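Long-range contacts in envelope glycoprotein E (Human herpesvirus 1, PDB 2GIY), which forms, with gI, the viral Fc receptor that binds the Fc part of host IgG, and is required for cell-to-cell spread of the virus in epithelial cells: residues A[29-34]-A[130-135]; A[49-54]-A[94-99]. All blocks are in the same frame, centred on the assembly; numbering follows the deposited sequence.

Contact 1: A[29-34]-A[130-135]; sequences FSTNVS and SVNLEF
F29-S30 and E134-F135 run antiparallel, F29 and F135 forming a hydrogen-bonded pair and S30 and E134 a non-hydrogen-bonded one. The pairing belongs to the three-stranded sheet of the Ig V-like domain, where these strands probably correspond to B and E of the immunoglobulin sandwich. F135 N reaches F29 O at 2.8 Å, and T31 N to L133 O prolongs the ladder by one bond.

On the face carrying F29 and F135, the ring planes are inclined by only 16° yet strongly offset, with little of one ring above the other; F29 CE1 and F135 CD1 come within 3.5 Å. Because F29 CG is tucked between its backbone N and carbonyl carbon (chi1 65°), the ring is placed beside F135, whose CB lies over one face. I164 of strand 155-165 touches both side chains. On the other face, E134 CG rests on S30 CB at 3.6 Å, and the carboxylate beyond is engaged by R136.

Beyond the S30-E134 pair, side-chain oxygens serve as acceptors for backbone N-H groups. T31 OG1 accepts a hydrogen bond from L133 N at 2.9 Å and donates to N132 OD1 at 2.7 Å, the donor tilted somewhat from the amide plane. V33 N also binds N132 OD1 at 2.7 Å, lying in the carbonyl plane on a lone pair in a nearly straight bond (170°). Two donors therefore fix the buried N132 amide, which stands in for a backbone rung between the diverging segments. The CB of N32 points away from 130-135, but its amide oxygen is joined to N132 through a water; N32 is a predicted glycosylation site, without sugar here. This water accepts from N132 ND2 at 2.8 Å and donates to both N32 OD1 and V33 O.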
ATOM      1  N   PHE A  29     -17.152 -12.072  14.553  1.00 16.34           N
ATOM      2  CA  PHE A  29     -15.888 -11.382  14.384  1.00 16.78           C
ATOM      3  C   PHE A  29     -16.053 -10.180  13.476  1.00 17.01           C
ATOM      4  O   PHE A  29     -17.108  -9.976  12.874  1.00 16.57           O
ATOM      5  CB  PHE A  29     -14.845 -12.339  13.798  1.00 17.53           C
ATOM      6  CG  PHE A  29     -15.163 -12.806  12.404  1.00 17.51           C
ATOM      7  CD1 PHE A  29     -14.795 -12.046  11.298  1.00 16.46           C
ATOM      8  CD2 PHE A  29     -15.835 -14.009  12.198  1.00 16.14           C
ATOM      9  CE1 PHE A  29     -15.090 -12.478  10.006  1.00 14.86           C
ATOM     10  CE2 PHE A  29     -16.134 -14.449  10.915  1.00 15.99           C
ATOM     11  CZ  PHE A  29     -15.761 -13.682   9.814  1.00 16.18           C
ATOM     12  N   SER A  30     -14.992  -9.392  13.377  1.00 17.58           N
ATOM     13  CA  SER A  30     -14.992  -8.201  12.548  1.00 17.35           C
ATOM     14  C   SER A  30     -13.702  -8.123  11.748  1.00 16.75           C
ATOM     15  O   SER A  30     -12.685  -8.693  12.141  1.00 16.82           O
ATOM     16  CB  SER A  30     -15.111  -6.959  13.438  1.00 19.16           C
ATOM     17  OG  SER A  30     -14.816  -5.780  12.715  1.00 23.76           O
ATOM     18  N   THR A  31     -13.748  -7.437  10.612  1.00 15.35           N
ATOM     19  CA  THR A  31     -12.547  -7.257   9.821  1.00 14.73           C
ATOM     20  C   THR A  31     -11.771  -6.204  10.601  1.00 15.93           C
ATOM     21  O   THR A  31     -12.318  -5.569  11.507  1.00 15.24           O
ATOM     22  CB  THR A  31     -12.852  -6.721   8.404  1.00 14.76           C
ATOM     23  OG1 THR A  31     -13.551  -5.472   8.499  1.00 14.04           O
ATOM     24  CG2 THR A  31     -13.699  -7.719   7.631  1.00 13.02           C
ATOM     25  N   ASN A  32     -10.505  -6.018  10.260  1.00 17.14           N
ATOM     26  CA  ASN A  32      -9.678  -5.041  10.951  1.00 17.83           C
ATOM     27  C   ASN A  32      -8.838  -4.284   9.935  1.00 17.10           C
ATOM     28  O   ASN A  32      -7.612  -4.368   9.933  1.00 19.08           O
ATOM     29  CB  ASN A  32      -8.780  -5.749  11.968  1.00 21.90           C
ATOM     30  CG  ASN A  32      -7.933  -4.785  12.768  1.00 26.25           C
ATOM     31  OD1 ASN A  32      -8.435  -3.792  13.300  1.00 30.01           O
ATOM     32  ND2 ASN A  32      -6.641  -5.074  12.866  1.00 30.67           N
ATOM     33  N   VAL A  33      -9.521  -3.558   9.058  1.00 14.70           N
ATOM     34  CA  VAL A  33      -8.863  -2.778   8.027  1.00 14.95           C
ATOM     35  C   VAL A  33      -8.539  -1.392   8.569  1.00 15.30           C
ATOM     36  O   VAL A  33      -9.343  -0.795   9.285  1.00 15.51           O
ATOM     37  CB  VAL A  33      -9.775  -2.619   6.790  1.00 15.22           C
ATOM     38  CG1 VAL A  33      -9.066  -1.816   5.709  1.00 16.11           C
ATOM     39  CG2 VAL A  33     -10.177  -3.990   6.265  1.00 14.94           C
ATOM     40  N   SER A  34      -7.352  -0.898   8.238  1.00 15.42           N
ATOM     41  CA  SER A  34      -6.930   0.427   8.664  1.00 16.36           C
ATOM     42  C   SER A  34      -6.762   1.263   7.406  1.00 15.65           C
ATOM     43  O   SER A  34      -6.075   0.859   6.464  1.00 15.51           O
ATOM     44  CB  SER A  34      -5.604   0.354   9.423  1.00 17.79           C
ATOM     45  OG  SER A  34      -5.233   1.634   9.899  1.00 22.15           O
ATOM     46  N   SER A 130     -17.868   2.792  11.418  1.00 24.33           N
ATOM     47  CA  SER A 130     -16.642   2.135  10.981  1.00 20.73           C
ATOM     48  C   SER A 130     -16.732   1.616   9.550  1.00 18.86           C
ATOM     49  O   SER A 130     -17.824   1.416   9.026  1.00 17.33           O
ATOM     50  CB  SER A 130     -16.327   0.967  11.921  1.00 22.97           C
ATOM     51  OG  SER A 130     -15.243   0.190  11.443  1.00 23.63           O
ATOM     52  N   VAL A 131     -15.577   1.399   8.926  1.00 16.97           N
ATOM     53  CA  VAL A 131     -15.545   0.877   7.564  1.00 15.89           C
ATOM     54  C   VAL A 131     -15.387  -0.637   7.604  1.00 15.60           C
ATOM     55  O   VAL A 131     -15.408  -1.302   6.566  1.00 15.13           O
ATOM     56  CB  VAL A 131     -14.381   1.481   6.738  1.00 19.07           C
ATOM     57  CG1 VAL A 131     -14.626   2.958   6.505  1.00 18.35           C
ATOM     58  CG2 VAL A 131     -13.061   1.271   7.453  1.00 16.80           C
ATOM     59  N   ASN A 132     -15.230  -1.184   8.806  1.00 13.11           N
ATOM     60  CA  ASN A 132     -15.078  -2.626   8.947  1.00 14.58           C
ATOM     61  C   ASN A 132     -16.407  -3.357   8.910  1.00 13.53           C
ATOM     62  O   ASN A 132     -17.450  -2.803   9.253  1.00 12.78           O
ATOM     63  CB  ASN A 132     -14.350  -2.967  10.246  1.00 15.56           C
ATOM     64  CG  ASN A 132     -12.870  -2.691  10.163  1.00 16.58           C
ATOM     65  OD1 ASN A 132     -12.171  -3.263   9.326  1.00 14.40           O
ATOM     66  ND2 ASN A 132     -12.380  -1.814  11.030  1.00 19.56           N
ATOM     67  N   LEU A 133     -16.356  -4.611   8.480  1.00 13.16           N
ATOM     68  CA  LEU A 133     -17.543  -5.452   8.398  1.00 13.65           C
ATOM     69  C   LEU A 133     -17.585  -6.384   9.596  1.00 13.41           C
ATOM     70  O   LEU A 133     -16.555  -6.910  10.015  1.00 13.82           O
ATOM     71  CB  LEU A 133     -17.502  -6.311   7.130  1.00 10.57           C
ATOM     72  CG  LEU A 133     -17.448  -5.606   5.776  1.00 12.51           C
ATOM     73  CD1 LEU A 133     -17.321  -6.660   4.677  1.00 12.65           C
ATOM     74  CD2 LEU A 133     -18.703  -4.763   5.578  1.00 12.82           C
ATOM     75  N   GLU A 134     -18.779  -6.597  10.137  1.00 13.95           N
ATOM     76  CA  GLU A 134     -18.939  -7.498  11.262  1.00 15.89           C
ATOM     77  C   GLU A 134     -19.814  -8.673  10.861  1.00 16.65           C
ATOM     78  O   GLU A 134     -20.838  -8.497  10.202  1.00 16.60           O
ATOM     79  CB  GLU A 134     -19.563  -6.776  12.458  1.00 19.68           C
ATOM     80  CG  GLU A 134     -18.556  -6.031  13.309  1.00 23.20           C
ATOM     81  CD  GLU A 134     -19.148  -5.552  14.616  1.00 25.40           C
ATOM     82  OE1 GLU A 134     -19.966  -6.293  15.202  1.00 26.97           O
ATOM     83  OE2 GLU A 134     -18.787  -4.442  15.062  1.00 27.52           O
ATOM     84  N   PHE A 135     -19.392  -9.870  11.258  1.00 15.58           N
ATOM     85  CA  PHE A 135     -20.124 -11.098  10.968  1.00 14.48           C
ATOM     86  C   PHE A 135     -20.599 -11.720  12.280  1.00 14.88           C
ATOM     87  O   PHE A 135     -19.786 -12.080  13.134  1.00 15.94           O
ATOM     88  CB  PHE A 135     -19.224 -12.093  10.226  1.00 14.41           C
ATOM     89  CG  PHE A 135     -18.741 -11.599   8.887  1.00 14.43           C
ATOM     90  CD1 PHE A 135     -17.758 -10.615   8.802  1.00 15.21           C
ATOM     91  CD2 PHE A 135     -19.267 -12.122   7.709  1.00 15.67           C
ATOM     92  CE1 PHE A 135     -17.307 -10.162   7.561  1.00 16.14           C
ATOM     93  CE2 PHE A 135     -18.821 -11.675   6.464  1.00 14.79           C
ATOM     94  CZ  PHE A 135     -17.839 -10.693   6.393  1.00 14.44           C
TER
HETATM   95  O   HOH W   1      -9.857  -1.718  12.200  1.00 29.99           O

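Contact 2: A[49-54]-A[94-99]; sequences VVWLRF and RLAVRS
W51 N donates to A96 O at 2.8 Å in an almost straight bond, the shortest hydrogen bond between these antiparallel strands. Two further backbone bonds join V49 and R98, while the return from A96 N to W51 O is weak, at 3.4 Å. Its lengthening accompanies a classic beta bulge: L95 and A96 both face W51, with L95 in a helical conformation. A water accepts hydrogen bonds from R53 N at 3.0 Å and, weakly, from L95 N.

The bulge sets both L95 CB and A96 CB beside W51 CB, A96 CB being 4.2 Å from it. With CG anti to its backbone N (chi1 -180°), L95 sets CD1 over one face of the R53 guanidinium, 4.1 Å from R53 CZ, the two side chains crossing at about a right angle. Across the sheet, V50 and V97 stand side by side, their CG2 methyls 4.0 Å apart. The aliphatic part of R94 closes this patch: its CD meets V50 CG1 at 3.8 Å, and CG lies against L52 CD2. The bent R94 chain brings one guanidinium face over V97 CG2.

The pair resembles strands C and C' of an Ig V domain. Strand 45-54 is central in the larger sheet, bonded also to strand 144-152, whereas 96-103 pairs on its other side with strand 113-118, outermost in this chain; L95 reaches across to L124 and L133 in the opposing sheet.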
ATOM      1  N   VAL A  49     -15.823   4.212   0.273  1.00 10.71           N
ATOM      2  CA  VAL A  49     -15.146   3.010   0.743  1.00 10.56           C
ATOM      3  C   VAL A  49     -16.100   1.903   0.325  1.00 10.98           C
ATOM      4  O   VAL A  49     -17.207   1.786   0.849  1.00 10.99           O
ATOM      5  CB  VAL A  49     -14.949   3.022   2.267  1.00 10.61           C
ATOM      6  CG1 VAL A  49     -14.363   1.688   2.729  1.00 11.29           C
ATOM      7  CG2 VAL A  49     -14.012   4.169   2.653  1.00 12.63           C
ATOM      8  N   VAL A  50     -15.663   1.097  -0.632  1.00  9.80           N
ATOM      9  CA  VAL A  50     -16.503   0.044  -1.182  1.00 10.21           C
ATOM     10  C   VAL A  50     -16.049  -1.364  -0.861  1.00 11.33           C
ATOM     11  O   VAL A  50     -14.868  -1.686  -0.991  1.00 11.76           O
ATOM     12  CB  VAL A  50     -16.574   0.168  -2.730  1.00 10.57           C
ATOM     13  CG1 VAL A  50     -17.411  -0.960  -3.314  1.00 12.06           C
ATOM     14  CG2 VAL A  50     -17.149   1.522  -3.123  1.00 12.51           C
ATOM     15  N   TRP A  51     -16.997  -2.200  -0.443  1.00 10.54           N
ATOM     16  CA  TRP A  51     -16.712  -3.598  -0.158  1.00  9.98           C
ATOM     17  C   TRP A  51     -17.306  -4.430  -1.285  1.00 11.49           C
ATOM     18  O   TRP A  51     -18.472  -4.262  -1.645  1.00 10.66           O
ATOM     19  CB  TRP A  51     -17.330  -4.055   1.173  1.00 10.78           C
ATOM     20  CG  TRP A  51     -16.507  -3.707   2.371  1.00 12.42           C
ATOM     21  CD1 TRP A  51     -16.693  -2.648   3.215  1.00 13.47           C
ATOM     22  CD2 TRP A  51     -15.348  -4.404   2.848  1.00 12.35           C
ATOM     23  NE1 TRP A  51     -15.722  -2.645   4.187  1.00 12.00           N
ATOM     24  CE2 TRP A  51     -14.884  -3.711   3.987  1.00 13.12           C
ATOM     25  CE3 TRP A  51     -14.659  -5.548   2.423  1.00 12.46           C
ATOM     26  CZ2 TRP A  51     -13.754  -4.120   4.710  1.00 12.45           C
ATOM     27  CZ3 TRP A  51     -13.529  -5.959   3.144  1.00 12.51           C
ATOM     28  CH2 TRP A  51     -13.092  -5.244   4.274  1.00 14.70           C
ATOM     29  N   LEU A  52     -16.492  -5.315  -1.844  1.00 10.56           N
ATOM     30  CA  LEU A  52     -16.926  -6.197  -2.919  1.00 10.92           C
ATOM     31  C   LEU A  52     -16.768  -7.623  -2.404  1.00 11.46           C
ATOM     32  O   LEU A  52     -15.824  -7.917  -1.670  1.00 12.37           O
ATOM     33  CB  LEU A  52     -16.056  -5.990  -4.163  1.00  9.93           C
ATOM     34  CG  LEU A  52     -16.008  -4.563  -4.710  1.00 10.82           C
ATOM     35  CD1 LEU A  52     -15.042  -4.506  -5.893  1.00 12.12           C
ATOM     36  CD2 LEU A  52     -17.410  -4.119  -5.127  1.00 10.05           C
ATOM     37  N   ARG A  53     -17.700  -8.497  -2.776  1.00 11.44           N
ATOM     38  CA  ARG A  53     -17.685  -9.894  -2.348  1.00 11.82           C
ATOM     39  C   ARG A  53     -17.663 -10.795  -3.586  1.00 10.35           C
ATOM     40  O   ARG A  53     -18.442 -10.602  -4.519  1.00 11.90           O
ATOM     41  CB  ARG A  53     -18.941 -10.184  -1.509  1.00 14.42           C
ATOM     42  CG  ARG A  53     -19.044 -11.595  -0.940  1.00 18.01           C
ATOM     43  CD  ARG A  53     -20.382 -11.801  -0.220  1.00 18.81           C
ATOM     44  NE  ARG A  53     -21.508 -11.532  -1.114  1.00 20.81           N
ATOM     45  CZ  ARG A  53     -22.792 -11.671  -0.791  1.00 24.98           C
ATOM     46  NH1 ARG A  53     -23.145 -12.083   0.422  1.00 19.64           N
ATOM     47  NH2 ARG A  53     -23.731 -11.392  -1.691  1.00 25.20           N
ATOM     48  N   PHE A  54     -16.775 -11.781  -3.592  1.00  9.87           N
ATOM     49  CA  PHE A  54     -16.670 -12.689  -4.726  1.00  9.75           C
ATOM     50  C   PHE A  54     -16.859 -14.140  -4.322  1.00 10.89           C
ATOM     51  O   PHE A  54     -16.283 -14.610  -3.335  1.00  9.57           O
ATOM     52  CB  PHE A  54     -15.306 -12.529  -5.404  1.00  9.77           C
ATOM     53  CG  PHE A  54     -15.112 -11.193  -6.068  1.00 10.18           C
ATOM     54  CD1 PHE A  54     -15.523 -10.986  -7.382  1.00 13.03           C
ATOM     55  CD2 PHE A  54     -14.534 -10.137  -5.373  1.00  9.76           C
ATOM     56  CE1 PHE A  54     -15.361  -9.741  -7.997  1.00 11.69           C
ATOM     57  CE2 PHE A  54     -14.368  -8.888  -5.974  1.00 11.43           C
ATOM     58  CZ  PHE A  54     -14.784  -8.690  -7.293  1.00 10.46           C
ATOM     59  N   ARG A  94     -22.611  -4.176  -5.239  1.00 13.87           N
ATOM     60  CA  ARG A  94     -21.558  -3.840  -4.288  1.00 14.78           C
ATOM     61  C   ARG A  94     -22.106  -4.239  -2.922  1.00 13.52           C
ATOM     62  O   ARG A  94     -23.210  -3.835  -2.554  1.00 13.13           O
ATOM     63  CB  ARG A  94     -21.250  -2.340  -4.328  1.00 16.82           C
ATOM     64  CG  ARG A  94     -20.592  -1.894  -5.622  1.00 22.31           C
ATOM     65  CD  ARG A  94     -20.387  -0.388  -5.676  1.00 27.67           C
ATOM     66  NE  ARG A  94     -21.654   0.338  -5.685  1.00 32.18           N
ATOM     67  CZ  ARG A  94     -21.758   1.657  -5.814  1.00 34.67           C
ATOM     68  NH1 ARG A  94     -20.667   2.401  -5.948  1.00 36.30           N
ATOM     69  NH2 ARG A  94     -22.953   2.234  -5.808  1.00 35.78           N
ATOM     70  N   LEU A  95     -21.347  -5.042  -2.182  1.00 11.25           N
ATOM     71  CA  LEU A  95     -21.773  -5.519  -0.869  1.00 10.43           C
ATOM     72  C   LEU A  95     -22.097  -4.387   0.101  1.00 11.86           C
ATOM     73  O   LEU A  95     -23.099  -4.429   0.816  1.00 11.73           O
ATOM     74  CB  LEU A  95     -20.688  -6.416  -0.254  1.00 11.62           C
ATOM     75  CG  LEU A  95     -21.021  -6.989   1.131  1.00 11.01           C
ATOM     76  CD1 LEU A  95     -22.154  -8.003   1.012  1.00  9.53           C
ATOM     77  CD2 LEU A  95     -19.789  -7.642   1.738  1.00 11.74           C
ATOM     78  N   ALA A  96     -21.238  -3.378   0.133  1.00 11.11           N
ATOM     79  CA  ALA A  96     -21.452  -2.247   1.018  1.00 11.28           C
ATOM     80  C   ALA A  96     -20.664  -1.054   0.523  1.00 11.73           C
ATOM     81  O   ALA A  96     -19.630  -1.208  -0.129  1.00 12.28           O
ATOM     82  CB  ALA A  96     -21.026  -2.604   2.440  1.00 11.88           C
ATOM     83  N   VAL A  97     -21.163   0.137   0.831  1.00 10.80           N
ATOM     84  CA  VAL A  97     -20.502   1.367   0.426  1.00 11.93           C
ATOM     85  C   VAL A  97     -20.733   2.453   1.469  1.00 11.85           C
ATOM     86  O   VAL A  97     -21.870   2.700   1.874  1.00 12.07           O
ATOM     87  CB  VAL A  97     -21.059   1.908  -0.914  1.00 13.50           C
ATOM     88  CG1 VAL A  97     -20.332   3.192  -1.293  1.00 15.06           C
ATOM     89  CG2 VAL A  97     -20.912   0.864  -2.020  1.00 15.43           C
ATOM     90  N   ARG A  98     -19.652   3.075   1.926  1.00 11.62           N
ATOM     91  CA  ARG A  98     -19.774   4.181   2.864  1.00 13.32           C
ATOM     92  C   ARG A  98     -19.254   5.367   2.061  1.00 14.23           C
ATOM     93  O   ARG A  98     -18.113   5.351   1.574  1.00 14.18           O
ATOM     94  CB  ARG A  98     -18.936   3.951   4.129  1.00 13.18           C
ATOM     95  CG  ARG A  98     -19.333   4.871   5.278  1.00 19.69           C
ATOM     96  CD  ARG A  98     -18.612   4.539   6.583  1.00 18.25           C
ATOM     97  NE  ARG A  98     -19.256   3.486   7.374  1.00 19.34           N
ATOM     98  CZ  ARG A  98     -20.429   3.612   7.996  1.00 17.47           C
ATOM     99  NH1 ARG A  98     -21.112   4.744   7.919  1.00 16.68           N
ATOM    100  NH2 ARG A  98     -20.902   2.616   8.731  1.00 18.99           N
ATOM    101  N   SER A  99     -20.097   6.384   1.899  1.00 11.59           N
ATOM    102  CA  SER A  99     -19.727   7.552   1.112  1.00 12.27           C
ATOM    103  C   SER A  99     -19.487   8.800   1.940  1.00 11.41           C
ATOM    104  O   SER A  99     -20.090   8.987   2.995  1.00 12.81           O
ATOM    105  CB  SER A  99     -20.808   7.828   0.065  1.00 13.16           C
ATOM    106  OG  SER A  99     -20.979   6.696  -0.772  1.00 17.99           O
TER
HETATM  107  O   HOH W   2     -20.025  -7.150  -4.006  1.00 14.08           O

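From the N terminus, the chain passes through 29-34, then 49-54, and returns at 94-99 to close contact 2; only at 130-135 does contact 1 close, so contact 2 is nested inside its loop. The inner excursion carries the disulfides C60-C86 and C69-C78. Contact 1 belongs to the three-stranded sheet and contact 2 to the six-stranded one, and where they meet they fill part of the sandwich interior: the W51 indole packs against L133 and V33. Polar ties cross as well, with W51 NE1 probably bonded to V131 O at 2.7 Å and R98 NE to S130 O. The turn at 130-131 also binds E182 of the second subunit.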